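Can2 (Sulfobacillus thermosulfidooxidans, PDB 7BDV) is a CRISPR ancillary nuclease of dual specificity that binds cyclic tetra-adenylate through its CARF domains and potentiates type III CRISPR defence. Local coordinates at residues Ile9-Tyr14 with His113-Tyr118; Ser123-Tyr128 with Gly132-Leu137; Pro88-Asn93 with Asp107-Asn112; Ala255-Lys260 with Gln359-Ile364. All coordinates share one frame; numbering follows the deposited sequence.

Contacts 1, 2 and 3 all reach one sheet of the CARF domain, whereas contact 4 lies in the endonuclease domain. Contact 3, nested within the loop that contact 1 closes, holds strand 90-93, and contact 1 spans the two strands on either side of it, 13-17 and 116-120; Tyr14 of contact 1 hydrogen-bonds Asn93 of contact 3. Contact 2 extends the sheet to its edge, joined to contact 1 where strand 116-120 meets strand 125-128. The buried contact 3 is wholly apolar across its segments; contact 1, also buried, adds one weak polar bond; the partly exposed hairpin of contact 2 is rich in hydrogen bonds; and contact 4, partly buried, rests on a tyrosine against two isoleucines.

Contact 1 of 4, residues Ile9-Tyr14 with His113-Tyr118; sequences IIHDTY and HRPIIY. With nucleotides of chain E.
The imidazole of His11 turns one face to Pro115, and the two side chains approach from opposite directions. CG of the proline sits over one ring face, 3.4 Å from the ring centroid and 17° off the normal, a close CH-pi contact; CG2 of Ile10 covers the opposite face, so the ring is held between two aliphatic groups. At its edge His11 ND1 receives a weak hydrogen bond from Arg114 NH2, 2.7 Å long but bent to 116° at the hydrogen, with ring and guanidinium planes 56° apart. Arg114 gets there by folding at chi2 and chi3, which also lays one guanidinium face against Pro115 CD. Its NE is taken by the carbonyl of Ala90. Further on, Tyr14 and Ile117 cross at about a right angle, the isoleucine's CD1 coming to the tyrosine ring edge at CE1, 4.1 Å away. One residue on from Ile117, Tyr118 OH donates to OP1 of nucleotide A2 of chain E at 2.5 Å, placing the bound cyclic tetra-adenylate near this strand. Strand 90-93 runs between strands 13-17 and 116-120, and Ile91 on it touches His11, Pro115 and Ile117, while helix 99-111 packs on Arg114 and Ile116.

Contact 2 of 4, residues Ser123-Tyr128 with Gly132-Leu137; sequences SQRILY and GESERL
Strands 125-128 and 134-136 run antiparallel, their axes 4.6 Å apart at an angle of 166°, with Ile126 and Glu135 as a hydrogen-bonded pair and Leu127 and Ser134 as a non-hydrogen-bonded one. Leu137 N to Gln124 O and Tyr128 N to Glu133 O bond the backbones on either side of these pairs. On the face carrying Ile126 and Glu135, Tyr128 OH gives a short hydrogen bond to Glu135 OE1, 2.5 Å, meeting the oxygen nearly along its C-O axis; the carboxylate oxygen meets the ring at its edge, in plane, and the two planes are only 15° apart. Glu135 reaches it with an extended chain, its CG anti to the backbone N (chi1 -172°). Ile126 CG2 lies over one face of the same ring, and Ile126 CG1 touches Leu137 CD2 at 3.6 Å, the two side chains crossing at about a right angle. Toward the other face, Arg125 NH1 reaches Ser134 OG in a short but weak, bent bond, while its NE donates in the guanidinium plane to Ser123 OG, a hydroxyl that also hydrogen-bonds Asp120, and Leu127 CD2 covers one guanidinium face. Arg136 lays its guanidinium flat over Gln124 CB, 3.7 Å above the plane. A water bridges Gln124 OE1 and, weakly, Arg136 NH1; OE1 also accepts from Asn285, and Gln124 NE2 donates to Ser121 O. The pair forms a beta hairpin at the edge of the CARF sheet, with a G1 beta bulge where Gly132 and Glu133 both face Tyr128.

Contact 3 of 4, residues Pro88-Asn93 with Asp107-Asn112; sequences PNAILN and DRFRHN
Phe109 reaches from its helix onto strand 90-93. CB lies 4.2 Å from Leu92 CD2. At CG the leucine comes closer, its CB 3.7 Å away and its CD2 a little farther. Phe109 CD1 also meets Leu92 CD2, whereas Phe109 CD2 makes the closest approach, 3.5 Å from Leu92 CB. That methylene stands over the ring face, 3.7 Å from the centroid and 17° off the normal, in a CH-pi contact, the two side chains crossing obliquely. Leu92 has CG anti to its backbone N (chi1 175°), which lets CD2 follow the ring's CG-CD1 side while CB holds the face. Strand and helix are the first two elements of a beta-alpha-beta unit completed by strand 116-120, with the axes 9.5 Å apart, and Phe109 fills part of the layer between helix and sheet. Farther along the ring, CE2 meets Ala90 CB at 3.7 Å, and CZ, the tip, sits 4.1 Å from the same methyl and from Leu92 CB. Leu84 of helix 73-86, Val15 and Ile116 also pack on the phenylalanine. On the helix's outer side Arg108 NH1 and Asp107 OD2 form a salt bridge, and Arg110 pairs with Asp107 of the second subunit.

Contact 4 of 4, residues Ala255-Lys260 with Gln359-Ile364; sequences AQYPIK and QLIKWI
Apolar contact carries this junction, with Tyr257 set against two isoleucines one helical turn apart. The closer is Ile361, whose CD1 methyl stands over a face of the tyrosine ring, offset toward the rim and 3.5 Å from CE1. It counts as a CH-pi interaction, 3.9 Å to the ring centroid and 26° off the normal; the two side chains cross at about a right angle. Ile361 CG2 lies 3.8 Å from Tyr257 OH. On the far side of the ring's axis Ile364 CD1 comes obliquely to CD2 of Tyr257 at 4.1 Å. Its CG1 lies between backbone N and carbonyl carbon (chi1 69°), which sends CD1 out toward the tyrosine. No hydrogen bond crosses between the two segments; within them, Ile364 N donates to Leu360 O, and Ile259 N donates to Tyr257 O at 2.8 Å, closing an inverse gamma turn centred on Pro258. Around them, Tyr283 touches Tyr257, Phe281 touches Ile364, and Ile253 of helix 231-254 touches Ile361. The contact thus seats the C-terminal helix 356-365 against the loop that leads from helix 231-254 into strand 262-269, within the Card1-like endonuclease domain, a family of the PDDEXK clan.

Contact 1 of 4, residues Ile9-Tyr14 with His113-Tyr118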
# COMPACT_ATOMS: atom_id res chain seq x y z
N ILE A 9 34.69 -15.64 3.14
CA ILE A 9 36.00 -16.28 2.78
C ILE A 9 35.95 -17.75 3.19
O ILE A 9 36.27 -18.62 2.36
CB ILE A 9 37.20 -15.55 3.42
N ILE A 10 35.49 -18.02 4.42
CA ILE A 10 35.36 -19.37 5.04
C ILE A 10 34.13 -20.10 4.48
O ILE A 10 34.21 -21.33 4.29
CB ILE A 10 35.28 -19.20 6.58
CG1 ILE A 10 36.53 -18.50 7.12
CG2 ILE A 10 35.03 -20.54 7.26
CD1 ILE A 10 36.31 -17.79 8.44
N HIS A 11 33.01 -19.41 4.28
CA HIS A 11 31.71 -19.99 3.86
C HIS A 11 31.42 -19.61 2.41
O HIS A 11 31.06 -18.45 2.18
CB HIS A 11 30.62 -19.53 4.84
CG HIS A 11 30.98 -19.74 6.27
ND1 HIS A 11 30.94 -20.99 6.85
CD2 HIS A 11 31.35 -18.87 7.24
CE1 HIS A 11 31.27 -20.89 8.12
NE2 HIS A 11 31.53 -19.60 8.39
N ASP A 12 31.56 -20.56 1.47
CA ASP A 12 31.58 -20.33 -0.01
C ASP A 12 30.17 -20.07 -0.57
O ASP A 12 30.05 -19.46 -1.65
CB ASP A 12 32.20 -21.53 -0.71
N THR A 13 29.12 -20.57 0.09
CA THR A 13 27.78 -20.77 -0.50
C THR A 13 26.75 -20.01 0.34
O THR A 13 26.64 -20.29 1.55
CB THR A 13 27.48 -22.27 -0.64
OG1 THR A 13 28.46 -22.85 -1.52
CG2 THR A 13 26.10 -22.54 -1.17
N TYR A 14 26.04 -19.08 -0.28
CA TYR A 14 25.00 -18.23 0.36
C TYR A 14 23.63 -18.75 -0.08
O TYR A 14 23.37 -18.85 -1.29
CB TYR A 14 25.32 -16.79 -0.03
CG TYR A 14 24.32 -15.74 0.34
CD1 TYR A 14 24.27 -15.22 1.62
CD2 TYR A 14 23.46 -15.22 -0.60
CE1 TYR A 14 23.41 -14.18 1.94
CE2 TYR A 14 22.58 -14.19 -0.29
CZ TYR A 14 22.54 -13.71 1.00
OH TYR A 14 21.67 -12.71 1.32
N HIS A 113 25.42 -26.77 12.70
CA HIS A 113 26.26 -25.70 13.28
C HIS A 113 26.75 -24.73 12.20
O HIS A 113 27.95 -24.37 12.21
CB HIS A 113 27.42 -26.32 14.09
CG HIS A 113 26.94 -27.20 15.19
ND1 HIS A 113 26.72 -28.56 15.00
CD2 HIS A 113 26.57 -26.92 16.46
CE1 HIS A 113 26.25 -29.08 16.12
NE2 HIS A 113 26.14 -28.10 17.03
N ARG A 114 25.85 -24.30 11.31
CA ARG A 114 26.16 -23.37 10.20
C ARG A 114 25.84 -21.94 10.63
O ARG A 114 24.97 -21.71 11.47
CB ARG A 114 25.36 -23.73 8.95
CG ARG A 114 25.56 -25.14 8.42
CD ARG A 114 27.01 -25.56 8.20
NE ARG A 114 27.78 -24.57 7.49
CZ ARG A 114 29.03 -24.21 7.75
NH1 ARG A 114 29.72 -24.83 8.71
NH2 ARG A 114 29.58 -23.28 7.00
N PRO A 115 26.55 -20.94 10.06
CA PRO A 115 26.19 -19.54 10.22
C PRO A 115 24.82 -19.21 9.61
O PRO A 115 24.46 -19.68 8.52
CB PRO A 115 27.28 -18.75 9.49
CG PRO A 115 28.35 -19.76 9.10
CD PRO A 115 27.75 -21.13 9.24
N ILE A 116 24.07 -18.39 10.32
CA ILE A 116 22.70 -17.96 9.92
C ILE A 116 22.60 -16.47 10.18
O ILE A 116 22.77 -16.06 11.34
CB ILE A 116 21.60 -18.75 10.66
CG1 ILE A 116 21.73 -20.26 10.46
CG2 ILE A 116 20.24 -18.25 10.20
CD1 ILE A 116 20.89 -21.10 11.43
N ILE A 117 22.30 -15.69 9.14
CA ILE A 117 22.17 -14.22 9.22
C ILE A 117 20.70 -13.83 9.01
O ILE A 117 19.96 -14.55 8.36
CB ILE A 117 23.10 -13.56 8.21
CG1 ILE A 117 22.61 -13.73 6.77
CG2 ILE A 117 24.52 -14.07 8.40
CD1 ILE A 117 23.30 -12.82 5.79
N TYR A 118 20.33 -12.70 9.60
CA TYR A 118 19.00 -12.07 9.46
C TYR A 118 19.22 -10.57 9.33
O TYR A 118 19.99 -10.03 10.12
CB TYR A 118 18.11 -12.45 10.64
CG TYR A 118 16.76 -11.79 10.60
CD1 TYR A 118 16.59 -10.49 11.07
CD2 TYR A 118 15.65 -12.45 10.09
CE1 TYR A 118 15.34 -9.88 11.02
CE2 TYR A 118 14.41 -11.84 10.02
CZ TYR A 118 14.25 -10.55 10.51
OH TYR A 118 13.04 -9.94 10.43
P A E 2 10.10 -11.02 8.54
OP1 A E 2 11.10 -11.35 9.59
OP2 A E 2 9.30 -12.05 7.82
O5' A E 2 9.04 -10.15 9.37
C5' A E 2 7.87 -9.69 8.70
C4' A E 2 6.76 -9.74 9.73
O4' A E 2 7.22 -8.99 10.88
C3' A E 2 5.41 -9.14 9.36
O3' A E 2 4.34 -9.97 9.93
C2' A E 2 5.48 -7.77 10.02
O2' A E 2 4.25 -7.16 10.38
C1' A E 2 6.20 -8.12 11.30
N9 A E 2 6.81 -7.04 12.02
C8 A E 2 7.70 -6.10 11.53
N7 A E 2 8.08 -5.26 12.46
C5 A E 2 7.38 -5.65 13.60
C6 A E 2 7.34 -5.14 14.89
N6 A E 2 8.03 -4.07 15.23
N1 A E 2 6.57 -5.76 15.82
C2 A E 2 5.85 -6.82 15.43
N3 A E 2 5.81 -7.40 14.22
C4 A E 2 6.61 -6.75 13.34

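Contact 2 of 4, residues Ser123-Tyr128 with Gly132-Leu137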
# COMPACT_ATOMS: atom_id res chain seq x y z
N SER A 123 17.20 -1.25 12.44
CA SER A 123 18.48 -0.89 13.09
C SER A 123 19.64 -0.92 12.08
O SER A 123 20.77 -0.58 12.46
CB SER A 123 18.74 -1.77 14.28
OG SER A 123 19.17 -3.07 13.87
N GLN A 124 19.39 -1.33 10.84
CA GLN A 124 20.43 -1.41 9.78
C GLN A 124 21.55 -2.35 10.19
O GLN A 124 22.71 -1.98 10.03
CB GLN A 124 20.95 -0.01 9.44
CG GLN A 124 19.97 0.74 8.55
CD GLN A 124 19.80 -0.02 7.25
OE1 GLN A 124 20.77 -0.19 6.48
NE2 GLN A 124 18.58 -0.52 7.01
N ARG A 125 21.18 -3.52 10.71
CA ARG A 125 22.16 -4.52 11.20
C ARG A 125 21.90 -5.87 10.53
O ARG A 125 20.75 -6.19 10.25
CB ARG A 125 22.11 -4.63 12.72
CG ARG A 125 22.48 -3.34 13.45
CD ARG A 125 22.80 -3.58 14.92
NE ARG A 125 21.61 -4.09 15.61
CZ ARG A 125 21.60 -4.98 16.60
NH1 ARG A 125 22.72 -5.51 17.06
NH2 ARG A 125 20.43 -5.35 17.11
N ILE A 126 22.98 -6.61 10.32
CA ILE A 126 22.98 -8.08 10.12
C ILE A 126 23.06 -8.71 11.51
O ILE A 126 24.04 -8.48 12.17
CB ILE A 126 24.15 -8.51 9.23
CG1 ILE A 126 24.00 -7.95 7.82
CG2 ILE A 126 24.29 -10.00 9.23
CD1 ILE A 126 25.28 -8.00 7.01
N LEU A 127 22.06 -9.49 11.91
CA LEU A 127 22.11 -10.33 13.13
C LEU A 127 22.69 -11.69 12.74
O LEU A 127 22.22 -12.26 11.77
CB LEU A 127 20.71 -10.48 13.73
CG LEU A 127 19.92 -9.19 13.87
CD1 LEU A 127 18.59 -9.47 14.56
CD2 LEU A 127 20.72 -8.16 14.61
N TYR A 128 23.72 -12.15 13.46
CA TYR A 128 24.27 -13.52 13.35
C TYR A 128 23.57 -14.37 14.40
O TYR A 128 23.92 -14.25 15.59
CB TYR A 128 25.78 -13.49 13.51
CG TYR A 128 26.48 -12.64 12.49
CD1 TYR A 128 26.70 -13.11 11.21
CD2 TYR A 128 26.91 -11.36 12.78
CE1 TYR A 128 27.35 -12.36 10.26
CE2 TYR A 128 27.56 -10.58 11.84
CZ TYR A 128 27.78 -11.09 10.57
OH TYR A 128 28.40 -10.34 9.62
N GLY A 132 24.74 -14.70 18.33
CA GLY A 132 24.17 -13.51 19.01
C GLY A 132 24.90 -12.22 18.68
O GLY A 132 24.54 -11.18 19.24
N GLU A 133 25.91 -12.25 17.80
CA GLU A 133 26.68 -11.05 17.39
C GLU A 133 25.87 -10.30 16.32
O GLU A 133 24.81 -10.79 15.93
CB GLU A 133 28.07 -11.42 16.85
CG GLU A 133 28.93 -12.20 17.84
CD GLU A 133 30.25 -12.75 17.34
OE1 GLU A 133 31.00 -13.32 18.18
OE2 GLU A 133 30.54 -12.64 16.12
N SER A 134 26.36 -9.14 15.90
CA SER A 134 25.72 -8.31 14.86
C SER A 134 26.74 -7.35 14.25
O SER A 134 27.78 -7.17 14.83
CB SER A 134 24.51 -7.59 15.41
OG SER A 134 24.90 -6.58 16.31
N GLU A 135 26.42 -6.78 13.09
CA GLU A 135 27.31 -5.92 12.28
C GLU A 135 26.45 -4.83 11.65
O GLU A 135 25.31 -5.15 11.27
CB GLU A 135 28.02 -6.78 11.24
CG GLU A 135 29.12 -6.08 10.46
CD GLU A 135 29.55 -6.85 9.22
OE1 GLU A 135 29.06 -7.98 9.03
OE2 GLU A 135 30.38 -6.31 8.46
N ARG A 136 26.94 -3.59 11.61
CA ARG A 136 26.27 -2.49 10.89
C ARG A 136 26.33 -2.86 9.40
O ARG A 136 27.37 -3.40 9.00
CB ARG A 136 26.93 -1.14 11.22
CG ARG A 136 26.13 0.12 10.93
CD ARG A 136 24.77 0.22 11.61
NE ARG A 136 24.11 1.52 11.51
CZ ARG A 136 23.86 2.20 10.38
NH1 ARG A 136 24.23 1.75 9.19
NH2 ARG A 136 23.22 3.36 10.45
N LEU A 137 25.22 -2.66 8.67
CA LEU A 137 25.18 -2.73 7.19
C LEU A 137 25.95 -1.53 6.65
O LEU A 137 25.92 -0.46 7.31
CB LEU A 137 23.73 -2.66 6.73
CG LEU A 137 22.88 -3.92 6.87
CD1 LEU A 137 21.40 -3.61 6.67
CD2 LEU A 137 23.33 -4.95 5.87
O HOH W 1 22.70 1.72 6.66

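Contact 3 of 4, residues Pro88-Asn93 with Asp107-Asn112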
# COMPACT_ATOMS: atom_id res chain seq x y z
N PRO A 88 28.85 -28.23 2.31
CA PRO A 88 28.87 -28.24 3.78
C PRO A 88 29.23 -26.90 4.43
O PRO A 88 28.91 -26.73 5.59
CB PRO A 88 29.93 -29.31 4.11
CG PRO A 88 30.83 -29.31 2.89
CD PRO A 88 29.89 -29.10 1.73
N ASN A 89 29.85 -25.98 3.68
CA ASN A 89 30.28 -24.65 4.18
C ASN A 89 29.22 -23.58 3.84
O ASN A 89 29.58 -22.40 3.75
CB ASN A 89 31.65 -24.27 3.62
CG ASN A 89 32.70 -25.34 3.89
OD1 ASN A 89 33.26 -25.92 2.96
ND2 ASN A 89 32.92 -25.65 5.16
N ALA A 90 27.95 -23.97 3.67
CA ALA A 90 26.86 -23.07 3.27
C ALA A 90 26.60 -22.09 4.43
O ALA A 90 26.81 -22.48 5.58
CB ALA A 90 25.66 -23.90 2.94
N ILE A 91 26.16 -20.87 4.13
CA ILE A 91 25.60 -19.89 5.11
C ILE A 91 24.15 -19.58 4.69
O ILE A 91 23.90 -19.48 3.48
CB ILE A 91 26.49 -18.63 5.20
CG1 ILE A 91 25.84 -17.47 5.96
CG2 ILE A 91 26.90 -18.17 3.82
CD1 ILE A 91 26.81 -16.38 6.30
N LEU A 92 23.23 -19.48 5.65
CA LEU A 92 21.79 -19.24 5.41
C LEU A 92 21.46 -17.79 5.75
O LEU A 92 21.80 -17.33 6.85
CB LEU A 92 20.94 -20.19 6.26
CG LEU A 92 19.44 -19.96 6.18
CD1 LEU A 92 18.92 -20.37 4.82
CD2 LEU A 92 18.70 -20.74 7.26
N ASN A 93 20.83 -17.10 4.80
CA ASN A 93 20.05 -15.86 5.00
C ASN A 93 18.60 -16.27 5.23
O ASN A 93 17.98 -16.70 4.30
CB ASN A 93 20.24 -14.88 3.85
CG ASN A 93 19.62 -13.53 4.16
OD1 ASN A 93 18.73 -13.41 5.02
ND2 ASN A 93 20.06 -12.53 3.44
N ASP A 107 16.21 -24.82 11.06
CA ASP A 107 16.33 -26.11 11.79
C ASP A 107 17.54 -26.92 11.28
O ASP A 107 18.31 -27.40 12.12
CB ASP A 107 15.05 -26.93 11.66
CG ASP A 107 15.11 -28.22 12.47
OD1 ASP A 107 14.93 -28.15 13.70
OD2 ASP A 107 15.38 -29.28 11.86
N ARG A 108 17.69 -27.09 9.97
CA ARG A 108 18.75 -27.95 9.37
C ARG A 108 20.11 -27.24 9.44
O ARG A 108 21.12 -27.93 9.65
CB ARG A 108 18.43 -28.31 7.92
CG ARG A 108 17.11 -29.03 7.72
CD ARG A 108 16.78 -30.02 8.84
NE ARG A 108 17.80 -31.04 8.95
CZ ARG A 108 18.03 -31.78 10.03
NH1 ARG A 108 17.33 -31.62 11.14
NH2 ARG A 108 18.99 -32.69 9.99
N PHE A 109 20.14 -25.92 9.28
CA PHE A 109 21.38 -25.12 9.35
C PHE A 109 21.87 -25.05 10.80
O PHE A 109 23.08 -25.14 11.02
CB PHE A 109 21.19 -23.76 8.69
CG PHE A 109 21.44 -23.78 7.20
CD1 PHE A 109 20.49 -24.28 6.34
CD2 PHE A 109 22.61 -23.26 6.68
CE1 PHE A 109 20.72 -24.29 4.97
CE2 PHE A 109 22.85 -23.28 5.32
CZ PHE A 109 21.90 -23.78 4.47
N ARG A 110 20.96 -24.96 11.77
CA ARG A 110 21.32 -24.99 13.21
C ARG A 110 21.88 -26.38 13.56
O ARG A 110 22.97 -26.46 14.18
CB ARG A 110 20.12 -24.64 14.09
CG ARG A 110 20.45 -24.55 15.57
CD ARG A 110 19.27 -24.17 16.44
NE ARG A 110 18.25 -25.21 16.42
CZ ARG A 110 16.97 -25.03 16.72
NH1 ARG A 110 16.52 -23.85 17.10
NH2 ARG A 110 16.13 -26.06 16.63
N HIS A 111 21.19 -27.44 13.16
CA HIS A 111 21.60 -28.85 13.42
C HIS A 111 23.03 -29.09 12.91
O HIS A 111 23.76 -29.83 13.58
CB HIS A 111 20.58 -29.83 12.83
CG HIS A 111 20.95 -31.25 13.05
ND1 HIS A 111 20.62 -31.93 14.21
CD2 HIS A 111 21.62 -32.13 12.26
CE1 HIS A 111 21.08 -33.17 14.13
NE2 HIS A 111 21.69 -33.32 12.95
N ASN A 112 23.42 -28.47 11.79
CA ASN A 112 24.77 -28.61 11.17
C ASN A 112 25.72 -27.49 11.61
O ASN A 112 26.72 -27.30 10.92
CB ASN A 112 24.69 -28.63 9.65
CG ASN A 112 24.12 -29.91 9.10
OD1 ASN A 112 24.87 -30.79 8.69
ND2 ASN A 112 22.81 -30.06 9.14

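Contact 4 of 4, residues Ala255-Lys260 with Gln359-Ile364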
# COMPACT_ATOMS: atom_id res chain seq x y z
N ALA A 255 25.46 17.44 2.75
CA ALA A 255 26.81 17.89 3.14
C ALA A 255 27.18 17.24 4.48
O ALA A 255 28.37 17.10 4.74
CB ALA A 255 26.89 19.40 3.16
N GLN A 256 26.20 16.78 5.28
CA GLN A 256 26.48 16.19 6.63
C GLN A 256 25.93 14.77 6.78
O GLN A 256 26.33 14.07 7.72
CB GLN A 256 25.94 17.14 7.70
CG GLN A 256 26.76 18.42 7.86
CD GLN A 256 28.15 18.18 8.39
OE1 GLN A 256 29.12 18.14 7.63
NE2 GLN A 256 28.28 18.03 9.69
N TYR A 257 24.93 14.37 5.99
CA TYR A 257 24.27 13.05 6.05
C TYR A 257 24.48 12.34 4.71
O TYR A 257 24.37 12.96 3.65
CB TYR A 257 22.78 13.20 6.37
CG TYR A 257 22.49 13.85 7.70
CD1 TYR A 257 22.58 15.22 7.87
CD2 TYR A 257 22.02 13.11 8.77
CE1 TYR A 257 22.28 15.83 9.07
CE2 TYR A 257 21.71 13.70 9.98
CZ TYR A 257 21.85 15.07 10.14
OH TYR A 257 21.60 15.67 11.34
N PRO A 258 24.81 11.03 4.74
CA PRO A 258 25.09 10.26 3.52
C PRO A 258 23.82 9.88 2.72
O PRO A 258 23.50 8.74 2.59
CB PRO A 258 25.77 9.00 4.08
CG PRO A 258 25.07 8.79 5.40
CD PRO A 258 24.91 10.20 5.95
N ILE A 259 23.11 10.88 2.22
CA ILE A 259 22.01 10.72 1.24
C ILE A 259 22.66 10.25 -0.08
O ILE A 259 23.62 10.88 -0.46
CB ILE A 259 21.28 12.07 1.11
CG1 ILE A 259 20.32 12.26 2.30
CG2 ILE A 259 20.59 12.18 -0.22
CD1 ILE A 259 19.61 13.58 2.30
N LYS A 260 22.14 9.22 -0.73
CA LYS A 260 22.74 8.61 -1.96
C LYS A 260 21.78 8.76 -3.15
O LYS A 260 20.54 8.59 -2.95
CB LYS A 260 23.04 7.13 -1.73
CG LYS A 260 24.40 6.83 -1.13
CD LYS A 260 24.80 5.38 -1.32
CE LYS A 260 25.05 5.00 -2.76
NZ LYS A 260 25.20 3.54 -2.88
N GLN A 359 12.07 18.73 9.69
CA GLN A 359 11.18 17.58 9.40
C GLN A 359 11.90 16.57 8.49
O GLN A 359 11.75 15.39 8.69
CB GLN A 359 9.87 18.08 8.79
CG GLN A 359 9.02 18.82 9.82
CD GLN A 359 7.65 19.15 9.31
OE1 GLN A 359 7.48 19.98 8.43
NE2 GLN A 359 6.66 18.53 9.94
N LEU A 360 12.67 17.03 7.52
CA LEU A 360 13.43 16.13 6.62
C LEU A 360 14.43 15.33 7.45
O LEU A 360 14.50 14.10 7.26
CB LEU A 360 14.11 16.97 5.53
CG LEU A 360 13.22 17.42 4.39
CD1 LEU A 360 13.99 18.31 3.43
CD2 LEU A 360 12.72 16.23 3.61
N ILE A 361 15.13 15.98 8.38
CA ILE A 361 16.15 15.33 9.26
C ILE A 361 15.42 14.29 10.15
O ILE A 361 15.91 13.11 10.23
CB ILE A 361 16.96 16.36 10.06
CG1 ILE A 361 17.83 17.24 9.15
CG2 ILE A 361 17.80 15.69 11.15
CD1 ILE A 361 18.92 16.50 8.41
N LYS A 362 14.28 14.66 10.74
CA LYS A 362 13.49 13.73 11.58
C LYS A 362 13.09 12.49 10.74
O LYS A 362 13.32 11.37 11.17
CB LYS A 362 12.24 14.44 12.12
CG LYS A 362 11.78 13.97 13.50
CD LYS A 362 10.94 15.02 14.24
CE LYS A 362 10.17 14.46 15.41
N TRP A 363 12.49 12.72 9.58
CA TRP A 363 11.97 11.69 8.66
C TRP A 363 13.10 10.73 8.29
O TRP A 363 12.89 9.51 8.41
CB TRP A 363 11.40 12.40 7.43
CG TRP A 363 10.86 11.51 6.37
CD1 TRP A 363 9.96 10.49 6.52
CD2 TRP A 363 11.13 11.62 4.96
NE1 TRP A 363 9.70 9.93 5.29
CE2 TRP A 363 10.38 10.62 4.33
CE3 TRP A 363 11.92 12.48 4.18
CZ2 TRP A 363 10.42 10.44 2.96
CZ3 TRP A 363 11.97 12.30 2.82
CH2 TRP A 363 11.23 11.28 2.22
N ILE A 364 14.25 11.24 7.85
CA ILE A 364 15.33 10.36 7.31
C ILE A 364 15.92 9.50 8.42
O ILE A 364 16.46 8.44 8.07
CB ILE A 364 16.42 11.08 6.50
CG1 ILE A 364 17.32 11.98 7.34
CG2 ILE A 364 15.81 11.74 5.26
CD1 ILE A 364 18.62 12.33 6.62